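Long-range contacts in ESAT-6/WXG100 secretion system protein (PDB 7JQE), which probably takes part in exporting toxins and other proteins as the membrane subunit EsaA of the bacterial type VIIb secretion system, represented here by an extracellular fragment: residues A[116-120]-A[486-490]; A[123-127]-A[479-483]; A[274-278]-A[351-355]. All blocks are in the same frame, centred on the assembly; numbering follows the deposited sequence.

Contact 1: A[116-120]-A[486-490]; sequences LSDLL and LQSTI
Leu116 O accepts the amide of Leu120 at 2.8 Å from Leu120 N, a bond of the helix's own backbone, and the same peptide group seats a methyl of the other helix: Ile490 CD1 lies 3.4 Å from Leu116 C. An extended outer torsion (chi2 -173°) carries that methyl out from the Ile490 backbone, while Ile490 CG1 rests 3.5 Å from Leu116 CB, the two side chains lying alongside each other and pointing opposite ways. The second branch of the isoleucine, CG2, faces the hydroxyl of Ser117, whose hydrogen bond goes to the carbonyl of Arg113 in its own helix.

The segment axes approach to 10.0 Å at 162° between their N-to-C directions, so the helices run antiparallel. Leu116 pairs with Ile490 and Leu120 with Leu486; the facing positions, Leu116, Leu120, Val123 and Arg127 against Ile490, Leu486, Ile483 and Leu479, are spaced four, three and four residues apart and are apolar except for Arg127, consistent with antiparallel coiled-coil packing.

Leu486 works with both of its methyls. Leu486 CD2 is pressed to 3.3 Å from Leu120 CD1, a tight methyl pair, and also meets Leu119 CG; Leu486 CD1 turns to Leu116 CD2, 4.0 Å away. The fork of Leu120 is divided in the same way, because its other methyl, CD2, touches Gln487 CG at 3.5 Å. A bend in the glutamine chain (chi2 -74°) folds Gln487 NE2 back beside that methyl too. On the dimer side, Leu116 packs on Leu116 of the second subunit, and Leu486 on Leu119 of that subunit.

Contact 2: A[123-127]-A[479-483]; sequences VKATR and LTNEI
Arg127 reaches across to Thr480 with one guanidinium nitrogen: Arg127 NH1 donates to Thr480 OG1 over 3.1 Å, with an N-H...O angle of 160°, and the hydroxyl oxygen sits at the edge of the guanidinium, almost exactly in its plane. The arginine gets there by starting straight and then turning. Its first two torsions are extended, with CG anti to the backbone N, and the bend comes at chi3 (64°), which swings the guanidinium aside toward the threonine. The extended part is used as an apolar arm, Arg127 CG lying 3.9 Å from Leu479 CB with the two side chains overlapping side by side, each directed at the other's helix.

Over one face of the guanidinium comes Ile483 CD1, 3.5 Å from Arg127 NE, with the isoleucine side chain roughly perpendicular to the arginine chain. The group is thus bonded at an edge and packed on a face, and its rotation is further limited because NH1 also bonds the carbonyl of Leu141. Thr480 OG1 has a second partner too, the carbonyl of Tyr476 one helical turn earlier.

These residues lie on antiparallel helices, their segment axes 10.1 Å apart and 165° between directions, packed as in an antiparallel coiled coil with Val123 opposite Ile483 and Arg127 opposite Leu479. Val123 puts CG1 anti to its amide nitrogen, which brings this methyl to 3.5 Å from Ile483 CG1. Away from that apolar pair, Thr126 OG1 bonds Val123 O at 3.2 Å from the same face of the carbonyl plane as Arg127 N, and Thr126 also packs on Glu478 of the second subunit.

Contact 3: A[274-278]-A[351-355]; sequences DVAPT and ISKAQ
Val275 and Gln355 form a hydrogen-bonded antiparallel pair through two reciprocal backbone bonds: Val275 N to Gln355 O and Gln355 N to Val275 O both measure 2.9 Å, with angles at the hydrogen of 137° and 143°, so both are somewhat bent. The pair closes one end of a three-stranded antiparallel sheet in which strand 268-275 lies outermost within the chain beside strand 355-363. Each carbonyl takes a second, weaker approach from a backbone C-H. Asp274 CA stands 3.4 Å from Gln355 O, and Ala354 CA stands equally far, 3.4 Å, from Val275 O.

Asp274 itself bonds outside the two segments. One carboxylate oxygen, OD1, makes a salt bridge to Arg383 of the second subunit, and OD2 is hydrogen-bonded to Ser356, so the strand end is tied both to its neighbour in the sheet and across the dimer.

Residues 352-354 carry the chain from Ile351, the end of an outer strand of the four-stranded antiparallel sheet, into the three-stranded one, an arrangement consistent with a β-sandwich. The apolar packing bridges that change of sheet. Val275 CG2 and Ile351 CD1 meet obliquely at 3.2 Å, a tight contact. Ile351 holds CG1 between its backbone nitrogen and carbonyl carbon (chi1 64°), and with its outer torsion extended CD1 reaches the Val275 side chain at the strand end, coming also to 4.3 Å from Pro277 CD. Gln355 puts CB on the same face of the sheet as the Val275 side chain, but its extended chain carries the amide off from residues 274-278.

Beyond the sheet, Pro277 sets the CG-CD side of its ring against the backbone of the connecting loop: Pro277 CD is 3.4 Å from Lys353 C, and Pro277 CG is 3.6 Å from Lys353 N.

Contacts 1 and 2 are consecutive layers of one interface between helices 102-135 and 462-491. Their centres lie 11 Å apart, and they touch where Leu120 CD1 of contact 1 comes to 3.8 Å from Ile483 O of contact 2. Contact 3 sits at the far end of the elongated chain, its centre about 151 Å from that of contact 1 and about 141 Å from that of contact 2; the nearest atoms of contacts 2 and 3 are still about 127 Å apart. Along the sequence the three are nested, contact 3 innermost. All three also touch the second subunit, so dimer contacts occur at both ends of the molecule.

Contact 1: A[116-120]-A[486-490]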
loop_
_atom_site.group_PDB
_atom_site.type_symbol
_atom_site.label_atom_id
_atom_site.label_comp_id
_atom_site.label_asym_id
_atom_site.label_seq_id
_atom_site.Cartn_x
_atom_site.Cartn_y
_atom_site.Cartn_z
ATOM N N LEU A 116 -49.487 42.000 -27.926
ATOM C CA LEU A 116 -49.403 40.548 -27.817
ATOM C C LEU A 116 -48.422 39.971 -28.830
ATOM O O LEU A 116 -47.734 38.984 -28.543
ATOM C CB LEU A 116 -50.786 39.922 -27.992
ATOM C CG LEU A 116 -51.800 40.244 -26.893
ATOM C CD1 LEU A 116 -53.098 39.476 -27.110
ATOM C CD2 LEU A 116 -51.213 39.947 -25.520
ATOM N N SER A 117 -48.346 40.565 -30.024
ATOM C CA SER A 117 -47.384 40.084 -31.012
ATOM C C SER A 117 -45.951 40.268 -30.533
ATOM O O SER A 117 -45.079 39.451 -30.854
ATOM C CB SER A 117 -47.595 40.794 -32.347
ATOM O OG SER A 117 -48.867 40.479 -32.886
ATOM N N ASP A 118 -45.685 41.335 -29.774
ATOM C CA ASP A 118 -44.359 41.513 -29.191
ATOM C C ASP A 118 -44.130 40.533 -28.047
ATOM O O ASP A 118 -43.048 39.946 -27.932
ATOM C CB ASP A 118 -44.184 42.952 -28.709
ATOM C CG ASP A 118 -44.359 43.964 -29.821
ATOM O OD1 ASP A 118 -43.972 43.661 -30.970
ATOM O OD2 ASP A 118 -44.890 45.062 -29.548
ATOM N N LEU A 119 -45.135 40.351 -27.188
ATOM C CA LEU A 119 -45.022 39.364 -26.121
ATOM C C LEU A 119 -44.727 37.983 -26.687
ATOM O O LEU A 119 -43.948 37.219 -26.105
ATOM C CB LEU A 119 -46.303 39.345 -25.285
ATOM C CG LEU A 119 -46.382 38.307 -24.166
ATOM C CD1 LEU A 119 -45.236 38.490 -23.180
ATOM C CD2 LEU A 119 -47.720 38.381 -23.450
ATOM N N LEU A 120 -45.328 37.651 -27.832
ATOM C CA LEU A 120 -45.101 36.343 -28.437
ATOM C C LEU A 120 -43.616 36.096 -28.672
ATOM O O LEU A 120 -43.096 35.019 -28.358
ATOM C CB LEU A 120 -45.878 36.232 -29.747
ATOM C CG LEU A 120 -46.076 34.815 -30.288
ATOM C CD1 LEU A 120 -47.016 34.038 -29.383
ATOM C CD2 LEU A 120 -46.608 34.851 -31.711
ATOM N N LEU A 486 -51.367 31.930 -27.288
ATOM C CA LEU A 486 -51.172 33.356 -27.533
ATOM C C LEU A 486 -51.396 33.696 -29.002
ATOM O O LEU A 486 -52.044 34.699 -29.321
ATOM C CB LEU A 486 -49.776 33.787 -27.084
ATOM C CG LEU A 486 -49.451 35.278 -27.219
ATOM C CD1 LEU A 486 -50.522 36.135 -26.566
ATOM C CD2 LEU A 486 -48.089 35.582 -26.616
ATOM N N GLN A 487 -50.874 32.873 -29.914
ATOM C CA GLN A 487 -51.133 33.097 -31.334
ATOM C C GLN A 487 -52.616 32.977 -31.650
ATOM O O GLN A 487 -53.148 33.740 -32.466
ATOM C CB GLN A 487 -50.329 32.116 -32.185
ATOM C CG GLN A 487 -49.122 32.737 -32.863
ATOM C CD GLN A 487 -49.501 33.631 -34.024
ATOM O OE1 GLN A 487 -49.885 33.149 -35.088
ATOM N NE2 GLN A 487 -49.398 34.941 -33.827
ATOM N N SER A 488 -53.301 32.022 -31.017
ATOM C CA SER A 488 -54.719 31.813 -31.291
ATOM C C SER A 488 -55.534 33.054 -30.944
ATOM O O SER A 488 -56.373 33.500 -31.734
ATOM C CB SER A 488 -55.225 30.595 -30.516
ATOM O OG SER A 488 -56.579 30.314 -30.828
ATOM N N THR A 489 -55.299 33.626 -29.760
ATOM C CA THR A 489 -56.034 34.823 -29.361
ATOM C C THR A 489 -55.633 36.028 -30.201
ATOM O O THR A 489 -56.486 36.853 -30.549
ATOM C CB THR A 489 -55.823 35.105 -27.875
ATOM O OG1 THR A 489 -54.473 34.792 -27.511
ATOM C CG2 THR A 489 -56.775 34.270 -27.040
ATOM N N ILE A 490 -54.347 36.155 -30.539
ATOM C CA ILE A 490 -53.939 37.220 -31.453
ATOM C C ILE A 490 -54.689 37.091 -32.771
ATOM O O ILE A 490 -55.277 38.058 -33.269
ATOM C CB ILE A 490 -52.417 37.202 -31.675
ATOM C CG1 ILE A 490 -51.674 37.442 -30.361
ATOM C CG2 ILE A 490 -52.029 38.259 -32.706
ATOM C CD1 ILE A 490 -50.180 37.594 -30.535
#

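Contact 2: A[123-127]-A[479-483]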
loop_
_atom_site.group_PDB
_atom_site.type_symbol
_atom_site.label_atom_id
_atom_site.label_comp_id
_atom_site.label_asym_id
_atom_site.label_seq_id
_atom_site.Cartn_x
_atom_site.Cartn_y
_atom_site.Cartn_z
ATOM N N VAL A 123 -41.723 35.319 -25.599
ATOM C CA VAL A 123 -41.965 33.948 -25.159
ATOM C C VAL A 123 -41.176 32.963 -26.011
ATOM O O VAL A 123 -40.715 31.928 -25.516
ATOM C CB VAL A 123 -43.471 33.632 -25.183
ATOM C CG1 VAL A 123 -43.698 32.161 -24.874
ATOM C CG2 VAL A 123 -44.214 34.513 -24.191
ATOM N N LYS A 124 -41.022 33.254 -27.305
ATOM C CA LYS A 124 -40.224 32.383 -28.163
ATOM C C LYS A 124 -38.768 32.372 -27.720
ATOM O O LYS A 124 -38.097 31.336 -27.788
ATOM C CB LYS A 124 -40.326 32.825 -29.624
ATOM C CG LYS A 124 -41.743 33.026 -30.149
ATOM C CD LYS A 124 -41.732 33.723 -31.508
ATOM C CE LYS A 124 -43.143 34.068 -31.969
ATOM N NZ LYS A 124 -43.162 34.977 -33.158
ATOM N N ALA A 125 -38.263 33.522 -27.262
ATOM C CA ALA A 125 -36.859 33.621 -26.881
ATOM C C ALA A 125 -36.575 32.849 -25.600
ATOM O O ALA A 125 -35.539 32.183 -25.489
ATOM C CB ALA A 125 -36.458 35.087 -26.726
ATOM N N THR A 126 -37.477 32.931 -24.617
ATOM C CA THR A 126 -37.271 32.182 -23.381
ATOM C C THR A 126 -37.450 30.689 -23.605
ATOM O O THR A 126 -36.778 29.881 -22.957
ATOM C CB THR A 126 -38.229 32.668 -22.291
ATOM O OG1 THR A 126 -39.536 32.139 -22.534
ATOM C CG2 THR A 126 -38.296 34.183 -22.274
ATOM N N ARG A 127 -38.350 30.302 -24.510
ATOM C CA ARG A 127 -38.464 28.891 -24.861
ATOM C C ARG A 127 -37.166 28.383 -25.474
ATOM O O ARG A 127 -36.787 27.223 -25.276
ATOM C CB ARG A 127 -39.637 28.684 -25.817
ATOM C CG ARG A 127 -40.003 27.232 -26.063
ATOM C CD ARG A 127 -41.070 27.113 -27.154
ATOM N NE ARG A 127 -40.583 27.595 -28.445
ATOM C CZ ARG A 127 -40.942 27.082 -29.615
ATOM N NH1 ARG A 127 -41.797 26.067 -29.663
ATOM N NH2 ARG A 127 -40.440 27.579 -30.736
ATOM N N LEU A 479 -44.415 25.755 -22.531
ATOM C CA LEU A 479 -44.108 26.995 -23.235
ATOM C C LEU A 479 -44.587 26.943 -24.680
ATOM O O LEU A 479 -45.078 27.947 -25.210
ATOM C CB LEU A 479 -42.612 27.280 -23.173
ATOM C CG LEU A 479 -42.066 27.626 -21.788
ATOM C CD1 LEU A 479 -40.572 27.333 -21.712
ATOM C CD2 LEU A 479 -42.351 29.080 -21.457
ATOM N N THR A 480 -44.449 25.789 -25.337
ATOM C CA THR A 480 -44.979 25.657 -26.690
ATOM C C THR A 480 -46.497 25.784 -26.693
ATOM O O THR A 480 -47.071 26.477 -27.541
ATOM C CB THR A 480 -44.553 24.324 -27.304
ATOM O OG1 THR A 480 -43.135 24.311 -27.488
ATOM C CG2 THR A 480 -45.227 24.128 -28.655
ATOM N N ASN A 481 -47.165 25.128 -25.742
ATOM C CA ASN A 481 -48.615 25.226 -25.654
ATOM C C ASN A 481 -49.058 26.661 -25.407
ATOM O O ASN A 481 -50.100 27.094 -25.914
ATOM C CB ASN A 481 -49.133 24.306 -24.551
ATOM C CG ASN A 481 -50.643 24.308 -24.459
ATOM O OD1 ASN A 481 -51.323 23.645 -25.241
ATOM N ND2 ASN A 481 -51.177 25.060 -23.505
ATOM N N GLU A 482 -48.282 27.416 -24.626
ATOM C CA GLU A 482 -48.638 28.805 -24.355
ATOM C C GLU A 482 -48.484 29.666 -25.602
ATOM O O GLU A 482 -49.313 30.549 -25.863
ATOM C CB GLU A 482 -47.790 29.345 -23.202
ATOM C CG GLU A 482 -48.134 28.723 -21.850
ATOM C CD GLU A 482 -46.928 28.574 -20.938
ATOM O OE1 GLU A 482 -45.830 29.025 -21.319
ATOM O OE2 GLU A 482 -47.078 28.001 -19.840
ATOM N N ILE A 483 -47.438 29.416 -26.394
ATOM C CA ILE A 483 -47.277 30.137 -27.655
ATOM C C ILE A 483 -48.475 29.892 -28.566
ATOM O O ILE A 483 -48.981 30.813 -29.217
ATOM C CB ILE A 483 -45.959 29.733 -28.337
ATOM C CG1 ILE A 483 -44.771 30.035 -27.420
ATOM C CG2 ILE A 483 -45.811 30.444 -29.671
ATOM C CD1 ILE A 483 -43.437 29.637 -27.998
#

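Contact 3: A[274-278]-A[351-355]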
loop_
_atom_site.group_PDB
_atom_site.type_symbol
_atom_site.label_atom_id
_atom_site.label_comp_id
_atom_site.label_asym_id
_atom_site.label_seq_id
_atom_site.Cartn_x
_atom_site.Cartn_y
_atom_site.Cartn_z
ATOM N N ASP A 274 61.445 -34.712 24.913
ATOM C CA ASP A 274 62.728 -35.024 25.534
ATOM C C ASP A 274 62.806 -36.530 25.762
ATOM O O ASP A 274 62.148 -37.065 26.661
ATOM C CB ASP A 274 62.908 -34.259 26.846
ATOM C CG ASP A 274 62.828 -32.753 26.664
ATOM O OD1 ASP A 274 62.138 -32.091 27.466
ATOM O OD2 ASP A 274 63.444 -32.231 25.711
ATOM N N VAL A 275 63.605 -37.211 24.948
ATOM C CA VAL A 275 63.781 -38.648 25.059
ATOM C C VAL A 275 65.100 -38.934 25.767
ATOM O O VAL A 275 66.013 -38.104 25.812
ATOM C CB VAL A 275 63.731 -39.347 23.681
ATOM C CG1 VAL A 275 62.378 -39.126 23.019
ATOM C CG2 VAL A 275 64.859 -38.847 22.793
ATOM N N ALA A 276 65.201 -40.138 26.332
ATOM C CA ALA A 276 66.391 -40.576 27.046
ATOM C C ALA A 276 66.474 -42.093 26.974
ATOM O O ALA A 276 65.438 -42.768 27.063
ATOM C CB ALA A 276 66.381 -40.122 28.509
ATOM N N PRO A 277 67.670 -42.652 26.813
ATOM C CA PRO A 277 67.800 -44.111 26.753
ATOM C C PRO A 277 67.435 -44.759 28.080
ATOM O O PRO A 277 67.384 -44.115 29.130
ATOM C CB PRO A 277 69.280 -44.323 26.417
ATOM C CG PRO A 277 69.957 -43.086 26.925
ATOM C CD PRO A 277 68.973 -41.971 26.702
ATOM N N THR A 278 67.167 -46.062 28.017
ATOM C CA THR A 278 66.899 -46.861 29.211
ATOM C C THR A 278 68.211 -47.484 29.675
ATOM O O THR A 278 68.781 -48.341 28.989
ATOM C CB THR A 278 65.846 -47.934 28.934
ATOM O OG1 THR A 278 66.470 -49.088 28.359
ATOM C CG2 THR A 278 64.785 -47.407 27.971
ATOM N N ILE A 351 68.460 -43.878 19.798
ATOM C CA ILE A 351 69.300 -42.936 20.520
ATOM C C ILE A 351 70.145 -43.697 21.540
ATOM O O ILE A 351 69.897 -44.866 21.842
ATOM C CB ILE A 351 68.478 -41.836 21.211
ATOM C CG1 ILE A 351 67.585 -42.449 22.289
ATOM C CG2 ILE A 351 67.636 -41.083 20.193
ATOM C CD1 ILE A 351 66.759 -41.435 23.046
ATOM N N SER A 352 71.161 -43.005 22.072
ATOM C CA SER A 352 71.949 -43.536 23.179
ATOM C C SER A 352 72.273 -42.464 24.215
ATOM O O SER A 352 73.202 -42.646 25.012
ATOM C CB SER A 352 73.254 -44.176 22.683
ATOM O OG SER A 352 72.998 -45.355 21.939
ATOM N N LYS A 353 71.535 -41.355 24.225
ATOM C CA LYS A 353 71.787 -40.278 25.172
ATOM C C LYS A 353 70.563 -39.374 25.240
ATOM O O LYS A 353 69.777 -39.303 24.291
ATOM C CB LYS A 353 73.031 -39.473 24.776
ATOM C CG LYS A 353 73.345 -38.331 25.718
ATOM C CD LYS A 353 73.376 -38.811 27.159
ATOM C CE LYS A 353 73.522 -37.647 28.122
ATOM N NZ LYS A 353 73.437 -38.088 29.538
ATOM N N ALA A 354 70.409 -38.690 26.376
ATOM C CA ALA A 354 69.323 -37.732 26.533
ATOM C C ALA A 354 69.347 -36.724 25.394
ATOM O O ALA A 354 70.410 -36.260 24.976
ATOM C CB ALA A 354 69.435 -37.014 27.881
ATOM N N GLN A 355 68.165 -36.377 24.895
ATOM C CA GLN A 355 68.093 -35.682 23.617
ATOM C C GLN A 355 66.691 -35.120 23.434
ATOM O O GLN A 355 65.752 -35.513 24.129
ATOM C CB GLN A 355 68.456 -36.634 22.473
ATOM C CG GLN A 355 68.536 -36.027 21.094
ATOM C CD GLN A 355 69.159 -36.992 20.101
ATOM O OE1 GLN A 355 69.746 -38.005 20.488
ATOM N NE2 GLN A 355 69.035 -36.684 18.816
#